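Local coordinates for protoporphyrinogen oxidase (Exiguobacterium sibiricum, PDB 3LOV), which probably catalyses the FAD-dependent oxidation of coproporphyrinogen III to coproporphyrin III by oxygen, a step of heme b biosynthesis, at residues I174-I179 with T306-A311; A362-P367 with Q382-D387. One frame throughout, in Å; residues are numbered along the deposited sequence.

Contact 1 of 2, residues I174-I179 with T306-A311. With FAD (flavin-adenine dinucleotide), chain B.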
loop_
_atom_site.group_PDB
_atom_site.type_symbol
_atom_site.label_atom_id
_atom_site.label_comp_id
_atom_site.label_asym_id
_atom_site.label_seq_id
_atom_site.Cartn_x
_atom_site.Cartn_y
_atom_site.Cartn_z
ATOM N N ILE A 174 5.634 4.951 4.157
ATOM C CA ILE A 174 4.429 5.790 4.113
ATOM C C ILE A 174 3.170 5.136 4.769
ATOM O O ILE A 174 2.271 5.844 5.239
ATOM C CB ILE A 174 4.119 6.259 2.671
ATOM C CG1 ILE A 174 3.811 5.078 1.749
ATOM C CG2 ILE A 174 5.308 7.076 2.082
ATOM C CD1 ILE A 174 3.500 5.538 0.326
ATOM N N TYR A 175 3.160 3.809 4.883
ATOM C CA TYR A 175 2.021 3.096 5.447
ATOM C C TYR A 175 1.927 3.193 6.982
ATOM O O TYR A 175 0.842 3.034 7.563
ATOM C CB TYR A 175 2.037 1.635 4.992
ATOM C CG TYR A 175 2.182 1.424 3.488
ATOM C CD1 TYR A 175 1.065 1.412 2.648
ATOM C CD2 TYR A 175 3.450 1.209 2.902
ATOM C CE1 TYR A 175 1.191 1.187 1.270
ATOM C CE2 TYR A 175 3.592 1.002 1.519
ATOM C CZ TYR A 175 2.454 0.991 0.707
ATOM O OH TYR A 175 2.574 0.767 -0.651
ATOM N N ALA A 176 3.041 3.453 7.656
ATOM C CA ALA A 176 2.989 3.872 9.050
ATOM C C ALA A 176 2.514 2.820 10.058
ATOM O O ALA A 176 2.133 3.170 11.184
ATOM C CB ALA A 176 2.113 5.113 9.184
ATOM N N GLY A 177 2.544 1.549 9.674
ATOM C CA GLY A 177 2.074 0.482 10.535
ATOM C C GLY A 177 2.950 0.249 11.741
ATOM O O GLY A 177 4.057 0.799 11.870
ATOM N N ASN A 178 2.435 -0.554 12.647
ATOM C CA ASN A 178 3.085 -0.797 13.881
ATOM C C ASN A 178 3.932 -2.055 13.742
ATOM O O ASN A 178 3.399 -3.145 13.586
ATOM C CB ASN A 178 2.035 -0.942 15.011
ATOM C CG ASN A 178 1.355 0.387 15.362
ATOM O OD1 ASN A 178 2.030 1.362 15.657
ATOM N ND2 ASN A 178 0.028 0.414 15.355
ATOM N N ILE A 179 5.249 -1.915 13.819
ATOM C CA ILE A 179 6.103 -3.080 13.748
ATOM C C ILE A 179 5.681 -4.192 14.740
ATOM O O ILE A 179 5.809 -5.385 14.424
ATOM C CB ILE A 179 7.606 -2.708 13.918
ATOM C CG1 ILE A 179 8.495 -3.823 13.363
ATOM C CG2 ILE A 179 7.963 -2.457 15.377
ATOM C CD1 ILE A 179 9.915 -3.362 13.009
ATOM N N THR A 306 -8.989 -2.915 11.481
ATOM C CA THR A 306 -8.953 -1.480 11.605
ATOM C C THR A 306 -8.200 -0.816 10.485
ATOM O O THR A 306 -7.406 -1.455 9.776
ATOM C CB THR A 306 -8.259 -1.019 12.915
ATOM O OG1 THR A 306 -6.868 -1.386 12.865
ATOM C CG2 THR A 306 -8.943 -1.622 14.194
ATOM N N THR A 307 -8.415 0.498 10.367
ATOM C CA THR A 307 -7.756 1.292 9.367
ATOM C C THR A 307 -7.358 2.640 9.944
ATOM O O THR A 307 -7.775 3.011 11.058
ATOM C CB THR A 307 -8.699 1.552 8.158
ATOM O OG1 THR A 307 -9.857 2.242 8.618
ATOM C CG2 THR A 307 -9.088 0.235 7.404
ATOM N N HIS A 308 -6.557 3.371 9.173
ATOM C CA HIS A 308 -6.343 4.808 9.395
ATOM C C HIS A 308 -6.419 5.546 8.058
ATOM O O HIS A 308 -6.320 4.925 6.979
ATOM C CB HIS A 308 -5.003 5.046 10.127
ATOM C CG HIS A 308 -3.795 4.814 9.279
ATOM N ND1 HIS A 308 -3.206 3.574 9.138
ATOM C CD2 HIS A 308 -3.064 5.668 8.521
ATOM C CE1 HIS A 308 -2.172 3.672 8.324
ATOM N NE2 HIS A 308 -2.059 4.930 7.937
ATOM N N SER A 309 -6.601 6.865 8.125
ATOM C CA SER A 309 -6.661 7.733 6.948
ATOM C C SER A 309 -5.347 8.435 6.702
ATOM O O SER A 309 -4.628 8.751 7.628
ATOM C CB SER A 309 -7.750 8.813 7.106
ATOM O OG SER A 309 -9.009 8.191 7.251
ATOM N N THR A 310 -5.086 8.715 5.433
ATOM C CA THR A 310 -3.873 9.365 4.995
ATOM C C THR A 310 -4.250 10.531 4.086
ATOM O O THR A 310 -5.179 10.409 3.283
ATOM C CB THR A 310 -2.947 8.385 4.183
ATOM O OG1 THR A 310 -2.691 7.191 4.943
ATOM C CG2 THR A 310 -1.599 9.064 3.812
ATOM N N ALA A 311 -3.559 11.657 4.237
ATOM C CA ALA A 311 -3.542 12.713 3.208
ATOM C C ALA A 311 -2.156 12.798 2.540
ATOM O O ALA A 311 -1.112 12.645 3.202
ATOM C CB ALA A 311 -3.895 14.058 3.799
HETATM P PA FAD B . -10.164 1.249 -3.796
HETATM O O1A FAD B . -9.108 1.896 -4.627
HETATM O O2A FAD B . -10.468 1.815 -2.460
HETATM O O5B FAD B . -11.509 1.204 -4.646
HETATM C C5B FAD B . -12.764 0.944 -4.072
HETATM C C4B FAD B . -13.834 1.393 -5.075
HETATM O O4B FAD B . -15.132 0.970 -4.651
HETATM C C3B FAD B . -13.832 2.900 -5.228
HETATM O O3B FAD B . -13.872 3.290 -6.589
HETATM C C2B FAD B . -15.088 3.273 -4.465
HETATM O O2B FAD B . -15.703 4.415 -4.949
HETATM C C1B FAD B . -15.988 2.077 -4.696
HETATM N N9A FAD B . -17.069 1.893 -3.715
HETATM C C8A FAD B . -17.131 2.139 -2.361
HETATM N N7A FAD B . -18.356 1.802 -1.885
HETATM C C5A FAD B . -19.092 1.339 -2.942
HETATM C C6A FAD B . -20.389 0.838 -3.073
HETATM N N6A FAD B . -21.187 0.703 -2.017
HETATM N N1A FAD B . -20.849 0.443 -4.319
HETATM C C2A FAD B . -20.025 0.499 -5.417
HETATM N N3A FAD B . -18.733 0.971 -5.281
HETATM C C4A FAD B . -18.292 1.398 -4.080
HETATM N N1 FAD B . -0.035 0.358 -3.209
HETATM C C2 FAD B . 1.096 0.183 -3.958
HETATM O O2 FAD B . 1.287 -0.874 -4.575
HETATM N N3 FAD B . 2.038 1.179 -4.005
HETATM C C4 FAD B . 1.902 2.330 -3.319
HETATM O O4 FAD B . 2.762 3.184 -3.432
HETATM C C4X FAD B . 0.790 2.523 -2.527
HETATM N N5 FAD B . 0.621 3.723 -1.856
HETATM C C5X FAD B . -0.528 3.897 -1.080
HETATM C C6 FAD B . -0.704 5.085 -0.361
HETATM C C7 FAD B . -1.854 5.271 0.425
HETATM C C7M FAD B . -2.041 6.551 1.186
HETATM C C8 FAD B . -2.854 4.283 0.468
HETATM C C8M FAD B . -4.106 4.437 1.314
HETATM C C9 FAD B . -2.698 3.105 -0.255
HETATM C C9A FAD B . -1.535 2.892 -1.030
HETATM N N10 FAD B . -1.373 1.706 -1.757
HETATM C C10 FAD B . -0.198 1.527 -2.498
HETATM C "C1'" FAD B . -2.378 0.579 -1.743
HETATM C "C2'" FAD B . -3.296 0.721 -2.982
HETATM O "O2'" FAD B . -3.992 1.907 -2.878
HETATM C "C3'" FAD B . -4.305 -0.427 -3.124
HETATM O "O3'" FAD B . -3.553 -1.551 -3.561
HETATM C "C4'" FAD B . -5.437 -0.208 -4.161
HETATM O "O4'" FAD B . -5.753 1.137 -4.463
HETATM C "C5'" FAD B . -6.744 -0.818 -3.692
HETATM O "O5'" FAD B . -7.687 -0.725 -4.729
HETATM P P FAD B . -9.121 -1.351 -4.515
HETATM O O1P FAD B . -9.077 -2.646 -3.747
HETATM O O2P FAD B . -9.956 -1.371 -5.773
HETATM O O3P FAD B . -9.850 -0.297 -3.497
HETATM O O HOH W 1 -0.336 6.326 6.103
#
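Tyr175 and Ala176 pass His308 at a distance, with CA atoms of Ala176 and His308 9.4 Å apart. Ile174 and Tyr175 lie in a 3-10 segment that begins earlier in the chain, and 307-311 belongs to a strand of the mixed sheet in this flavin-containing amine oxidoreductase fold. No direct hydrogen bond joins the two segments. Ala176 has a left-handed backbone, phi 68°, and its CB points toward the strand, oblique to the His308 ring. The carbonyl O of Tyr175 lies at the edge of that ring, near its plane, 3.2 Å from His308 CE1. His308 reaches this place because its CG sits between its own backbone N and carbonyl carbon, chi1 72°.

A water makes the polar link. It donates to Ile174 O and is hydrogen-bonded to His308 NE2 at 2.9 Å, in the plane of the imidazole. Its third partner is Thr310 OG1. One ordered molecule thus ties the 3-10 segment to two residues of the strand and gives these polar atoms a shared partner inside a buried contact.

Tyr175 turns the other way, from the strand to the cofactor. Its OH stands over the face of the flavin, 3.1 Å from C4X of FAD, while CE1 reaches C9A and C5X. Ile174 CG1 lies 4.0 Å above one face of the tyrosine ring, offset toward its rim, and Ile174 CD1 approaches flavin N5 from the same side of the flavin as the tyrosine OH. With an alanine at Tyr175 the ring and its OH are gone, and a gap would probably open over C4X of the flavin, with Ile174 CG1 left without its aromatic neighbour. Thr310 takes the dimethylbenzene end of the flavin, its CB 3.6 Å from the methyl carbon C7M.

Contact 2 of 2, residues A362-P367 with Q382-D387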
loop_
_atom_site.group_PDB
_atom_site.type_symbol
_atom_site.label_atom_id
_atom_site.label_comp_id
_atom_site.label_asym_id
_atom_site.label_seq_id
_atom_site.Cartn_x
_atom_site.Cartn_y
_atom_site.Cartn_z
ATOM N N ALA A 362 4.351 15.293 0.795
ATOM C CA ALA A 362 4.315 14.879 2.196
ATOM C C ALA A 362 3.094 13.982 2.450
ATOM O O ALA A 362 2.054 14.135 1.833
ATOM C CB ALA A 362 4.332 16.089 3.138
ATOM N N PHE A 363 3.267 13.005 3.336
ATOM C CA PHE A 363 2.180 12.153 3.806
ATOM C C PHE A 363 1.844 12.521 5.250
ATOM O O PHE A 363 2.746 12.861 6.048
ATOM C CB PHE A 363 2.598 10.688 3.760
ATOM C CG PHE A 363 2.786 10.154 2.366
ATOM C CD1 PHE A 363 3.903 10.484 1.625
ATOM C CD2 PHE A 363 1.859 9.289 1.813
ATOM C CE1 PHE A 363 4.085 9.971 0.341
ATOM C CE2 PHE A 363 2.039 8.770 0.509
ATOM C CZ PHE A 363 3.136 9.103 -0.204
ATOM N N VAL A 364 0.555 12.461 5.579
ATOM C CA VAL A 364 0.044 12.739 6.939
ATOM C C VAL A 364 -0.958 11.644 7.301
ATOM O O VAL A 364 -1.816 11.304 6.480
ATOM C CB VAL A 364 -0.681 14.127 7.032
ATOM C CG1 VAL A 364 -1.410 14.262 8.385
ATOM C CG2 VAL A 364 0.308 15.307 6.852
ATOM N N GLY A 365 -0.851 11.098 8.515
ATOM C CA GLY A 365 -1.770 10.093 8.998
ATOM C C GLY A 365 -1.061 8.840 9.477
ATOM O O GLY A 365 -0.241 8.288 8.757
ATOM N N ARG A 366 -1.363 8.424 10.710
ATOM C CA ARG A 366 -0.880 7.151 11.300
ATOM C C ARG A 366 -2.020 6.440 11.997
ATOM O O ARG A 366 -3.026 7.077 12.331
ATOM C CB ARG A 366 0.193 7.425 12.378
ATOM C CG ARG A 366 1.383 8.242 11.929
ATOM C CD ARG A 366 2.309 8.407 13.107
ATOM N NE ARG A 366 3.502 9.152 12.761
ATOM C CZ ARG A 366 4.589 8.617 12.211
ATOM N NH1 ARG A 366 4.642 7.328 11.949
ATOM N NH2 ARG A 366 5.614 9.390 11.907
ATOM N N PRO A 367 -1.853 5.144 12.287
ATOM C CA PRO A 367 -2.924 4.472 13.015
ATOM C C PRO A 367 -3.055 5.046 14.448
ATOM O O PRO A 367 -2.050 5.203 15.190
ATOM C CB PRO A 367 -2.472 3.010 13.037
ATOM C CG PRO A 367 -0.978 3.089 12.812
ATOM C CD PRO A 367 -0.792 4.206 11.884
ATOM N N GLN A 382 -1.073 24.188 6.349
ATOM C CA GLN A 382 -0.262 24.965 7.277
ATOM C C GLN A 382 0.635 24.043 8.133
ATOM O O GLN A 382 1.820 24.309 8.293
ATOM C CB GLN A 382 -1.167 25.883 8.132
ATOM C CG GLN A 382 -0.436 26.772 9.156
ATOM C CD GLN A 382 0.716 27.572 8.550
ATOM O OE1 GLN A 382 1.784 27.690 9.155
ATOM N NE2 GLN A 382 0.509 28.108 7.346
ATOM N N ALA A 383 0.081 22.936 8.631
ATOM C CA ALA A 383 0.857 21.969 9.396
ATOM C C ALA A 383 2.009 21.397 8.557
ATOM O O ALA A 383 3.145 21.331 9.022
ATOM C CB ALA A 383 -0.045 20.840 9.887
ATOM N N VAL A 384 1.708 20.986 7.329
ATOM C CA VAL A 384 2.739 20.438 6.436
ATOM C C VAL A 384 3.823 21.504 6.165
ATOM O O VAL A 384 5.029 21.205 6.199
ATOM C CB VAL A 384 2.135 19.872 5.099
ATOM C CG1 VAL A 384 3.250 19.574 4.048
ATOM C CG2 VAL A 384 1.365 18.603 5.347
ATOM N N LEU A 385 3.398 22.736 5.904
ATOM C CA LEU A 385 4.354 23.821 5.612
ATOM C C LEU A 385 5.268 24.115 6.787
ATOM O O LEU A 385 6.487 24.214 6.612
ATOM C CB LEU A 385 3.658 25.106 5.168
ATOM C CG LEU A 385 3.673 25.196 3.649
ATOM C CD1 LEU A 385 2.470 25.981 3.065
ATOM C CD2 LEU A 385 5.026 25.720 3.180
ATOM N N GLN A 386 4.690 24.246 7.975
ATOM C CA GLN A 386 5.496 24.455 9.169
ATOM C C GLN A 386 6.544 23.355 9.359
ATOM O O GLN A 386 7.680 23.623 9.759
ATOM C CB GLN A 386 4.621 24.468 10.408
ATOM C CG GLN A 386 3.655 25.619 10.460
ATOM C CD GLN A 386 2.965 25.729 11.808
ATOM O OE1 GLN A 386 3.434 25.163 12.810
ATOM N NE2 GLN A 386 1.855 26.475 11.845
ATOM N N ASP A 387 6.139 22.108 9.147
ATOM C CA ASP A 387 7.065 20.999 9.331
ATOM C C ASP A 387 8.209 21.195 8.378
ATOM O O ASP A 387 9.358 21.190 8.790
ATOM C CB ASP A 387 6.392 19.635 9.085
ATOM C CG ASP A 387 5.527 19.172 10.255
ATOM O OD1 ASP A 387 5.563 19.820 11.309
ATOM O OD2 ASP A 387 4.810 18.144 10.130
#
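A helix packs on one face of the mixed sheet here, within a strand-helix-strand unit. Strand 357-364 leads into helix 377-392, which leads to strand 400-411. Those two strands run parallel, and strand 307-318 lies between them antiparallel to both, so the unit is a split beta-alpha-beta crossover. The contact joins the end of the first strand to the middle of the helix.

Val384 carries the helix side and meets alternate residues of the strand, Ala362 and Val364. The CA atoms of Ala362 and Val384 are 7.2 Å apart. Alanine, with only a CB, is consistent with this approach. Each methyl of Val384 has its own partner. CG1 lies 3.8 Å from Ala362 CB. CG2 meets CG2 of Val364, also at 3.8 Å, and these two valine side chains cross obliquely. Val384 CG1 is anti to its backbone N, chi1 168°, which leaves CG2 beside that N and spreads the branches over the two strand residues. All three side chains are buried, and the contact is purely apolar.

The helix also has its own ties. Gln386 NE2 donates to Gln382 OE1 one turn back at 3.0 Å, on a lone pair in the carbonyl plane, with an N-H...O angle of 152°. The acceptor, Gln382 OE1, lies close to the plane of the Gln386 amide. This amide pair lies on the exposed side of the helix.

Val384 further touches Val313 of strand 307-318 and Ile340 of strand 340-345, so the helix residue spans the strands on both sides of 357-364. Asp387 OD2 accepts a hydrogen bond from Ile340 N. On the other face of the sheet, Phe363 points away from the helix and packs on Thr312 and Thr341.

The centres of contacts 1 and 2 lie 13 Å apart. Contact 1 closes along the chain before contact 2 opens. They share one mixed sheet, in which strands 307-318 and 357-364 are antiparallel neighbours. A probable hydrogen bond from Ala311 N to Val364 O, 2.9 Å, joins them directly. Ile174 CD1 also packs on Phe363 CE2 at 3.6 Å, and Ala176 O lies near Pro367 CD. The sheet therefore stands between two layers. The flavin and the 174-179 loop are on the face that Phe363 turns to, and helix 377-392 is on the other. Contact 1 borders the cofactor, whereas contact 2 belongs to the outer layer.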